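Local coordinates for lipoprotein, putative (Bacillus anthracis, PDB 4O4A) that is of unknown function but, as a putative lipoprotein with a domain of an uncharacterised family, may be a lipid-binding protein, at residues B[103-108]-B[123-128]; B[32-37]-B[63-68]. One frame throughout, in Å; residues are numbered along the deposited sequence.

In the fold
The two contacts lie in different beta-sheets of one chain, their centres about 12 Å apart. Contact 2 comes first along the chain and is closed before contact 1 opens. It pairs strands 30-35 and 60-64 in parallel within a mixed five-stranded sheet. Contact 1 pairs strands 104-114 and 117-126 as an antiparallel hairpin at one side of a mixed four-stranded sheet. Strand 40-45 links them: it neighbours 117-126, and its Leu42 touches Leu124 and Val126 of contact 1 as well as Ile34 and Phe65 of contact 2. The apolar faces of both probably belong to one layer between the sheets, consistent with a single compact domain. Arg128 of contact 1 also packs against the backbone carbonyls of Glu36 and Glu37.

Contact 1: B[103-108]-B[123-128]; sequences CIHFSS and NLEVTR
Phe106 and Leu124 face each other in an antiparallel beta hairpin, strands 104-114 and 117-126, whose segment axes run 155° apart. Backbone bonds set the register: His105 N gives a nearly straight bond to Glu125 O at 2.8 Å, Glu125 N returns a more bent bond to His105 O, and Thr127 N reaches Cys103 O beyond the strand end. There the disulfide Cys103-Cys131 ties the hairpin base to the following chain. A classic beta bulge interrupts this pattern. Ser107 N and Ser108 N both donate to Asn123 O from the same face of its carbonyl plane, at 2.8 and 3.2 Å.

Apolar contacts lie on the face of Ile104, Phe106, Leu124 and Val126. Ile104 CD1 meets Val126 CG2 at 3.7 Å, while Leu124 CD2 lies obliquely to the Phe106 ring, 3.7 Å from CD1.

The other face carries His105, Glu125, Asn123 and Ser108, with Phe135 of helix 133-138 packed on the first two. Glu125 OE1 approaches the His105 ring edge, 3.8 Å from CD2, carboxylate and ring planes 78° apart; OE2 salt-bridges Arg140, and His105 ND1 hydrogen-bonds Ser136 O. Ser108 OG, set between its backbone N and carbonyl carbon (chi1 66°), accepts from Asn123 ND2 at 3.1 Å.

Contact 2: B[32-37]-B[63-68]; sequences YLIPEE and VTFAAD
Phe65 packs its ring against Tyr32 and Ile34 where two parallel strands, 30-35 and 60-64, run side by side. Tyr32 pairs with Val63 and Leu33 with Thr64, both at a CA-CA distance of 4.8 Å; Thr64 is exposed, its OG1 resting against Leu33 CD1. The tight part begins with Leu33, whose N donates to Val63 O at 2.7 Å and whose O accepts from Phe65 N at 3.0 Å; the N-H...O angles are 167° and 175°. With CG anti to its carbonyl carbon (chi1 -70°), Phe65 brings CD2 within 3.4 Å of Leu33 O, which lies at the ring edge near its plane. The same CD2 meets Ile34 CG1, the two side chains running alongside each other; farther round, CE2 sits 3.9 Å from Tyr32 CD1. Tyr32 CD1 also lies against Val63 CB, both side chains pointing the same way.

Pairing loosens past Phe65. Pro35 crosses the Phe65 side chain at about a right angle, with its CD 4.0 Å from Phe65 CB, and the CA atoms of Pro35 and Ala67 are 6.2 Å apart. Ala66 and Ala67 are exposed. Strand 86-90 flanks strand 30-35 through backbone bonds, whereas Leu42 and Val44 of strand 40-45 and Ala71 of strand 70-72 touch Phe65; Asp68 salt-bridges Arg160 of helix 149-166.

Contact 1: B[103-108]-B[123-128]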
ATOM      1  N   CYS B 103     -10.201 -18.267 -19.592  1.00 41.50           N
ATOM      2  CA  CYS B 103     -10.580 -17.041 -18.869  1.00 41.89           C
ATOM      3  C   CYS B 103     -11.107 -17.379 -17.508  1.00 40.08           C
ATOM      4  O   CYS B 103     -11.501 -16.495 -16.752  1.00 41.69           O
ATOM      5  CB  CYS B 103     -11.677 -16.295 -19.609  1.00 44.91           C
ATOM      6  SG  CYS B 103     -11.295 -15.869 -21.306  1.00 46.36           S
ATOM      7  N   ILE B 104     -11.104 -18.666 -17.193  1.00 37.99           N
ATOM      8  CA  ILE B 104     -11.617 -19.149 -15.955  1.00 36.29           C
ATOM      9  C   ILE B 104     -10.580 -19.944 -15.188  1.00 35.60           C
ATOM     10  O   ILE B 104      -9.856 -20.749 -15.763  1.00 36.67           O
ATOM     11  CB  ILE B 104     -12.826 -20.066 -16.229  1.00 38.54           C
ATOM     12  CG1 ILE B 104     -13.997 -19.273 -16.850  1.00 41.67           C
ATOM     13  CG2 ILE B 104     -13.303 -20.725 -14.948  1.00 39.24           C
ATOM     14  CD1 ILE B 104     -14.567 -18.204 -15.941  1.00 41.36           C
ATOM     15  N   HIS B 105     -10.520 -19.716 -13.881  1.00 34.76           N
ATOM     16  CA  HIS B 105      -9.631 -20.479 -12.994  1.00 35.17           C
ATOM     17  C   HIS B 105     -10.471 -21.105 -11.933  1.00 34.34           C
ATOM     18  O   HIS B 105     -11.226 -20.408 -11.259  1.00 34.59           O
ATOM     19  CB  HIS B 105      -8.545 -19.603 -12.375  1.00 36.30           C
ATOM     20  CG  HIS B 105      -7.765 -20.259 -11.264  1.00 38.09           C
ATOM     21  ND1 HIS B 105      -7.026 -21.409 -11.444  1.00 42.49           N
ATOM     22  CD2 HIS B 105      -7.543 -19.874  -9.984  1.00 39.71           C
ATOM     23  CE1 HIS B 105      -6.426 -21.731 -10.310  1.00 42.79           C
ATOM     24  NE2 HIS B 105      -6.719 -20.813  -9.408  1.00 41.39           N
ATOM     25  N   PHE B 106     -10.381 -22.424 -11.816  1.00 36.23           N
ATOM     26  CA  PHE B 106     -11.129 -23.133 -10.821  1.00 42.30           C
ATOM     27  C   PHE B 106     -10.201 -23.226  -9.616  1.00 44.36           C
ATOM     28  O   PHE B 106      -9.215 -23.933  -9.649  1.00 47.09           O
ATOM     29  CB  PHE B 106     -11.544 -24.507 -11.321  1.00 46.38           C
ATOM     30  CG  PHE B 106     -12.691 -25.045 -10.591  1.00 57.79           C
ATOM     31  CD1 PHE B 106     -13.988 -24.799 -11.041  1.00 64.38           C
ATOM     32  CD2 PHE B 106     -12.498 -25.726  -9.409  1.00 63.60           C
ATOM     33  CE1 PHE B 106     -15.070 -25.270 -10.332  1.00 70.88           C
ATOM     34  CE2 PHE B 106     -13.576 -26.202  -8.695  1.00 69.34           C
ATOM     35  CZ  PHE B 106     -14.864 -25.974  -9.156  1.00 72.10           C
ATOM     36  N   SER B 107     -10.526 -22.486  -8.564  1.00 46.89           N
ATOM     37  CA  SER B 107      -9.660 -22.377  -7.396  1.00 50.52           C
ATOM     38  C   SER B 107      -9.787 -23.483  -6.385  1.00 54.53           C
ATOM     39  O   SER B 107      -8.807 -24.172  -6.100  1.00 69.73           O
ATOM     40  CB  SER B 107      -9.885 -21.044  -6.687  1.00 49.75           C
ATOM     41  OG  SER B 107      -9.111 -21.001  -5.500  1.00 48.66           O
ATOM     42  N   SER B 108     -10.969 -23.658  -5.813  1.00 50.46           N
ATOM     43  CA  SER B 108     -11.138 -24.700  -4.794  1.00 51.72           C
ATOM     44  C   SER B 108     -12.581 -25.002  -4.469  1.00 49.93           C
ATOM     45  O   SER B 108     -13.488 -24.253  -4.818  1.00 48.24           O
ATOM     46  CB  SER B 108     -10.462 -24.282  -3.487  1.00 50.21           C
ATOM     47  OG  SER B 108     -11.134 -23.171  -2.938  1.00 47.57           O
ATOM     48  N   ASN B 123     -14.960 -22.065  -5.431  1.00 37.69           N
ATOM     49  CA  ASN B 123     -14.237 -20.839  -5.687  1.00 37.94           C
ATOM     50  C   ASN B 123     -13.700 -20.840  -7.085  1.00 38.59           C
ATOM     51  O   ASN B 123     -12.944 -21.735  -7.472  1.00 44.71           O
ATOM     52  CB  ASN B 123     -13.083 -20.693  -4.717  1.00 40.56           C
ATOM     53  CG  ASN B 123     -13.521 -20.235  -3.365  1.00 45.48           C
ATOM     54  OD1 ASN B 123     -14.058 -19.148  -3.236  1.00 48.75           O
ATOM     55  ND2 ASN B 123     -13.252 -21.040  -2.335  1.00 50.25           N
ATOM     56  N   LEU B 124     -14.119 -19.858  -7.863  1.00 40.00           N
ATOM     57  CA  LEU B 124     -13.636 -19.703  -9.210  1.00 40.83           C
ATOM     58  C   LEU B 124     -13.200 -18.278  -9.368  1.00 38.42           C
ATOM     59  O   LEU B 124     -13.457 -17.438  -8.527  1.00 34.13           O
ATOM     60  CB  LEU B 124     -14.711 -19.974 -10.247  1.00 41.79           C
ATOM     61  CG  LEU B 124     -15.296 -21.371 -10.326  1.00 47.39           C
ATOM     62  CD1 LEU B 124     -16.482 -21.423  -9.389  1.00 51.95           C
ATOM     63  CD2 LEU B 124     -15.755 -21.680 -11.742  1.00 48.85           C
ATOM     64  N   GLU B 125     -12.564 -18.009 -10.489  1.00 35.70           N
ATOM     65  CA  GLU B 125     -12.075 -16.698 -10.765  1.00 35.77           C
ATOM     66  C   GLU B 125     -12.196 -16.484 -12.247  1.00 35.84           C
ATOM     67  O   GLU B 125     -11.935 -17.393 -13.044  1.00 37.60           O
ATOM     68  CB  GLU B 125     -10.632 -16.615 -10.308  1.00 36.18           C
ATOM     69  CG  GLU B 125     -10.010 -15.253 -10.425  1.00 39.19           C
ATOM     70  CD  GLU B 125      -8.570 -15.219  -9.956  1.00 43.20           C
ATOM     71  OE1 GLU B 125      -8.122 -16.154  -9.261  1.00 44.34           O
ATOM     72  OE2 GLU B 125      -7.877 -14.237 -10.294  1.00 47.50           O
ATOM     73  N   VAL B 126     -12.579 -15.278 -12.631  1.00 35.98           N
ATOM     74  CA  VAL B 126     -12.735 -14.961 -14.038  1.00 35.49           C
ATOM     75  C   VAL B 126     -11.913 -13.747 -14.375  1.00 39.21           C
ATOM     76  O   VAL B 126     -11.649 -12.891 -13.506  1.00 39.98           O
ATOM     77  CB  VAL B 126     -14.211 -14.679 -14.380  1.00 33.80           C
ATOM     78  CG1 VAL B 126     -14.740 -13.471 -13.610  1.00 34.84           C
ATOM     79  CG2 VAL B 126     -14.396 -14.459 -15.864  1.00 32.88           C
ATOM     80  N   THR B 127     -11.525 -13.663 -15.644  1.00 42.43           N
ATOM     81  CA  THR B 127     -10.795 -12.510 -16.160  1.00 46.92           C
ATOM     82  C   THR B 127     -11.305 -12.166 -17.554  1.00 54.67           C
ATOM     83  O   THR B 127     -11.865 -13.022 -18.267  1.00 55.44           O
ATOM     84  CB  THR B 127      -9.278 -12.772 -16.252  1.00 45.13           C
ATOM     85  OG1 THR B 127      -8.600 -11.605 -16.704  1.00 44.54           O
ATOM     86  CG2 THR B 127      -8.975 -13.904 -17.211  1.00 46.10           C
ATOM     87  N   ARG B 128     -11.140 -10.897 -17.917  1.00 62.03           N
ATOM     88  CA  ARG B 128     -11.468 -10.408 -19.256  1.00 61.35           C
ATOM     89  C   ARG B 128     -10.153  -9.949 -19.876  1.00 63.98           C
ATOM     90  O   ARG B 128      -9.908 -10.112 -21.067  1.00 70.81           O
ATOM     91  CB  ARG B 128     -12.402  -9.233 -19.155  1.00 67.15           C
ATOM     92  CG  ARG B 128     -13.638  -9.520 -18.315  1.00 69.58           C
ATOM     93  CD  ARG B 128     -14.282  -8.245 -17.769  1.00 74.39           C
ATOM     94  NE  ARG B 128     -14.340  -7.149 -18.732  1.00 78.76           N
ATOM     95  CZ  ARG B 128     -14.479  -5.880 -18.360  1.00 78.85           C
ATOM     96  NH1 ARG B 128     -14.519  -5.567 -17.072  1.00 79.98           N
ATOM     97  NH2 ARG B 128     -14.535  -4.920 -19.264  1.00 82.21           N
TER

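Contact 2: B[32-37]-B[63-68]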
ATOM      1  N   TYR B  32     -22.210 -21.525 -16.313  1.00 36.87           N
ATOM      2  CA  TYR B  32     -21.981 -20.396 -15.430  1.00 36.81           C
ATOM      3  C   TYR B  32     -22.228 -19.117 -16.196  1.00 36.07           C
ATOM      4  O   TYR B  32     -21.635 -18.904 -17.240  1.00 34.38           O
ATOM      5  CB  TYR B  32     -20.549 -20.407 -14.898  1.00 34.54           C
ATOM      6  CG  TYR B  32     -20.235 -21.599 -14.039  1.00 34.80           C
ATOM      7  CD1 TYR B  32     -20.451 -21.565 -12.668  1.00 38.15           C
ATOM      8  CD2 TYR B  32     -19.737 -22.774 -14.592  1.00 34.63           C
ATOM      9  CE1 TYR B  32     -20.155 -22.667 -11.874  1.00 38.67           C
ATOM     10  CE2 TYR B  32     -19.452 -23.886 -13.814  1.00 35.30           C
ATOM     11  CZ  TYR B  32     -19.659 -23.826 -12.457  1.00 37.26           C
ATOM     12  OH  TYR B  32     -19.368 -24.916 -11.683  1.00 37.78           O
ATOM     13  N   LEU B  33     -23.106 -18.271 -15.668  1.00 36.26           N
ATOM     14  CA  LEU B  33     -23.409 -16.992 -16.286  1.00 36.98           C
ATOM     15  C   LEU B  33     -22.808 -15.887 -15.441  1.00 39.02           C
ATOM     16  O   LEU B  33     -23.201 -15.692 -14.292  1.00 43.02           O
ATOM     17  CB  LEU B  33     -24.908 -16.802 -16.386  1.00 38.26           C
ATOM     18  CG  LEU B  33     -25.628 -17.933 -17.107  1.00 38.56           C
ATOM     19  CD1 LEU B  33     -27.120 -17.660 -17.155  1.00 40.17           C
ATOM     20  CD2 LEU B  33     -25.085 -18.124 -18.512  1.00 38.72           C
ATOM     21  N   ILE B  34     -21.833 -15.188 -16.004  1.00 40.46           N
ATOM     22  CA  ILE B  34     -21.159 -14.113 -15.315  1.00 43.47           C
ATOM     23  C   ILE B  34     -21.568 -12.751 -15.897  1.00 45.50           C
ATOM     24  O   ILE B  34     -21.617 -12.576 -17.110  1.00 48.92           O
ATOM     25  CB  ILE B  34     -19.615 -14.213 -15.478  1.00 43.12           C
ATOM     26  CG1 ILE B  34     -19.039 -15.473 -14.842  1.00 42.36           C
ATOM     27  CG2 ILE B  34     -18.939 -13.025 -14.821  1.00 47.64           C
ATOM     28  CD1 ILE B  34     -19.200 -16.720 -15.658  1.00 46.11           C
ATOM     29  N   PRO B  35     -21.851 -11.772 -15.039  1.00 45.97           N
ATOM     30  CA  PRO B  35     -22.123 -10.449 -15.597  1.00 49.00           C
ATOM     31  C   PRO B  35     -20.911  -9.977 -16.395  1.00 47.98           C
ATOM     32  O   PRO B  35     -19.790 -10.045 -15.905  1.00 46.92           O
ATOM     33  CB  PRO B  35     -22.341  -9.593 -14.355  1.00 49.08           C
ATOM     34  CG  PRO B  35     -22.916 -10.543 -13.367  1.00 48.63           C
ATOM     35  CD  PRO B  35     -22.192 -11.845 -13.611  1.00 47.44           C
ATOM     36  N   GLU B  36     -21.139  -9.501 -17.611  1.00 50.78           N
ATOM     37  CA  GLU B  36     -20.041  -9.103 -18.508  1.00 55.95           C
ATOM     38  C   GLU B  36     -19.031  -8.117 -17.941  1.00 57.12           C
ATOM     39  O   GLU B  36     -17.852  -8.169 -18.285  1.00 53.02           O
ATOM     40  CB  GLU B  36     -20.600  -8.521 -19.800  1.00 59.15           C
ATOM     41  CG  GLU B  36     -21.347  -7.217 -19.628  1.00 62.35           C
ATOM     42  CD  GLU B  36     -21.905  -6.701 -20.932  1.00 69.87           C
ATOM     43  OE1 GLU B  36     -21.735  -7.386 -21.968  1.00 68.22           O
ATOM     44  OE2 GLU B  36     -22.525  -5.611 -20.915  1.00 79.39           O
ATOM     45  N   GLU B  37     -19.492  -7.215 -17.086  1.00 59.77           N
ATOM     46  CA  GLU B  37     -18.607  -6.214 -16.518  1.00 66.27           C
ATOM     47  C   GLU B  37     -17.787  -6.720 -15.333  1.00 59.38           C
ATOM     48  O   GLU B  37     -16.825  -6.065 -14.927  1.00 60.13           O
ATOM     49  CB  GLU B  37     -19.386  -4.925 -16.152  1.00 75.86           C
ATOM     50  CG  GLU B  37     -20.609  -5.095 -15.231  1.00 84.40           C
ATOM     51  CD  GLU B  37     -21.876  -5.598 -15.942  1.00 92.36           C
ATOM     52  OE1 GLU B  37     -22.499  -6.571 -15.450  1.00 94.35           O
ATOM     53  OE2 GLU B  37     -22.250  -5.031 -16.995  1.00 96.00           O
ATOM     54  N   VAL B  63     -25.871 -21.662 -13.210  1.00 37.22           N
ATOM     55  CA  VAL B  63     -25.457 -20.808 -12.120  1.00 38.39           C
ATOM     56  C   VAL B  63     -25.400 -19.397 -12.642  1.00 40.32           C
ATOM     57  O   VAL B  63     -24.666 -19.114 -13.580  1.00 41.71           O
ATOM     58  CB  VAL B  63     -24.074 -21.183 -11.574  1.00 39.06           C
ATOM     59  CG1 VAL B  63     -23.605 -20.139 -10.569  1.00 43.44           C
ATOM     60  CG2 VAL B  63     -24.107 -22.555 -10.928  1.00 39.16           C
ATOM     61  N   THR B  64     -26.185 -18.517 -12.033  1.00 45.20           N
ATOM     62  CA  THR B  64     -26.219 -17.116 -12.409  1.00 45.64           C
ATOM     63  C   THR B  64     -25.620 -16.320 -11.290  1.00 46.49           C
ATOM     64  O   THR B  64     -26.144 -16.315 -10.181  1.00 53.60           O
ATOM     65  CB  THR B  64     -27.646 -16.619 -12.636  1.00 47.84           C
ATOM     66  OG1 THR B  64     -28.192 -17.262 -13.790  1.00 52.25           O
ATOM     67  CG2 THR B  64     -27.652 -15.134 -12.871  1.00 49.95           C
ATOM     68  N   PHE B  65     -24.505 -15.665 -11.566  1.00 44.15           N
ATOM     69  CA  PHE B  65     -23.855 -14.867 -10.555  1.00 43.64           C
ATOM     70  C   PHE B  65     -24.505 -13.513 -10.470  1.00 44.17           C
ATOM     71  O   PHE B  65     -24.940 -12.956 -11.460  1.00 46.04           O
ATOM     72  CB  PHE B  65     -22.356 -14.700 -10.845  1.00 41.04           C
ATOM     73  CG  PHE B  65     -21.565 -15.961 -10.667  1.00 39.67           C
ATOM     74  CD1 PHE B  65     -21.256 -16.421  -9.395  1.00 41.04           C
ATOM     75  CD2 PHE B  65     -21.123 -16.689 -11.765  1.00 39.27           C
ATOM     76  CE1 PHE B  65     -20.533 -17.591  -9.214  1.00 40.73           C
ATOM     77  CE2 PHE B  65     -20.394 -17.861 -11.596  1.00 38.19           C
ATOM     78  CZ  PHE B  65     -20.100 -18.312 -10.318  1.00 38.83           C
ATOM     79  N   ALA B  66     -24.551 -12.982  -9.264  1.00 44.84           N
ATOM     80  CA  ALA B  66     -25.057 -11.659  -9.057  1.00 46.20           C
ATOM     81  C   ALA B  66     -23.936 -10.689  -9.462  1.00 46.37           C
ATOM     82  O   ALA B  66     -22.807 -11.101  -9.744  1.00 42.20           O
ATOM     83  CB  ALA B  66     -25.428 -11.471  -7.600  1.00 47.58           C
ATOM     84  N   ALA B  67     -24.235  -9.397  -9.449  1.00 49.90           N
ATOM     85  CA  ALA B  67     -23.249  -8.379  -9.822  1.00 49.12           C
ATOM     86  C   ALA B  67     -21.944  -8.443  -9.010  1.00 48.54           C
ATOM     87  O   ALA B  67     -20.892  -8.051  -9.512  1.00 48.50           O
ATOM     88  CB  ALA B  67     -23.867  -7.002  -9.712  1.00 50.65           C
ATOM     89  N   ASP B  68     -22.008  -8.933  -7.770  1.00 48.47           N
ATOM     90  CA  ASP B  68     -20.812  -9.023  -6.923  1.00 48.53           C
ATOM     91  C   ASP B  68     -20.058 -10.344  -7.103  1.00 46.77           C
ATOM     92  O   ASP B  68     -19.148 -10.644  -6.335  1.00 46.53           O
ATOM     93  CB  ASP B  68     -21.162  -8.823  -5.439  1.00 50.93           C
ATOM     94  CG  ASP B  68     -21.949  -9.986  -4.851  1.00 54.47           C
ATOM     95  OD1 ASP B  68     -22.455 -10.839  -5.621  1.00 53.33           O
ATOM     96  OD2 ASP B  68     -22.071 -10.046  -3.607  1.00 57.56           O
TER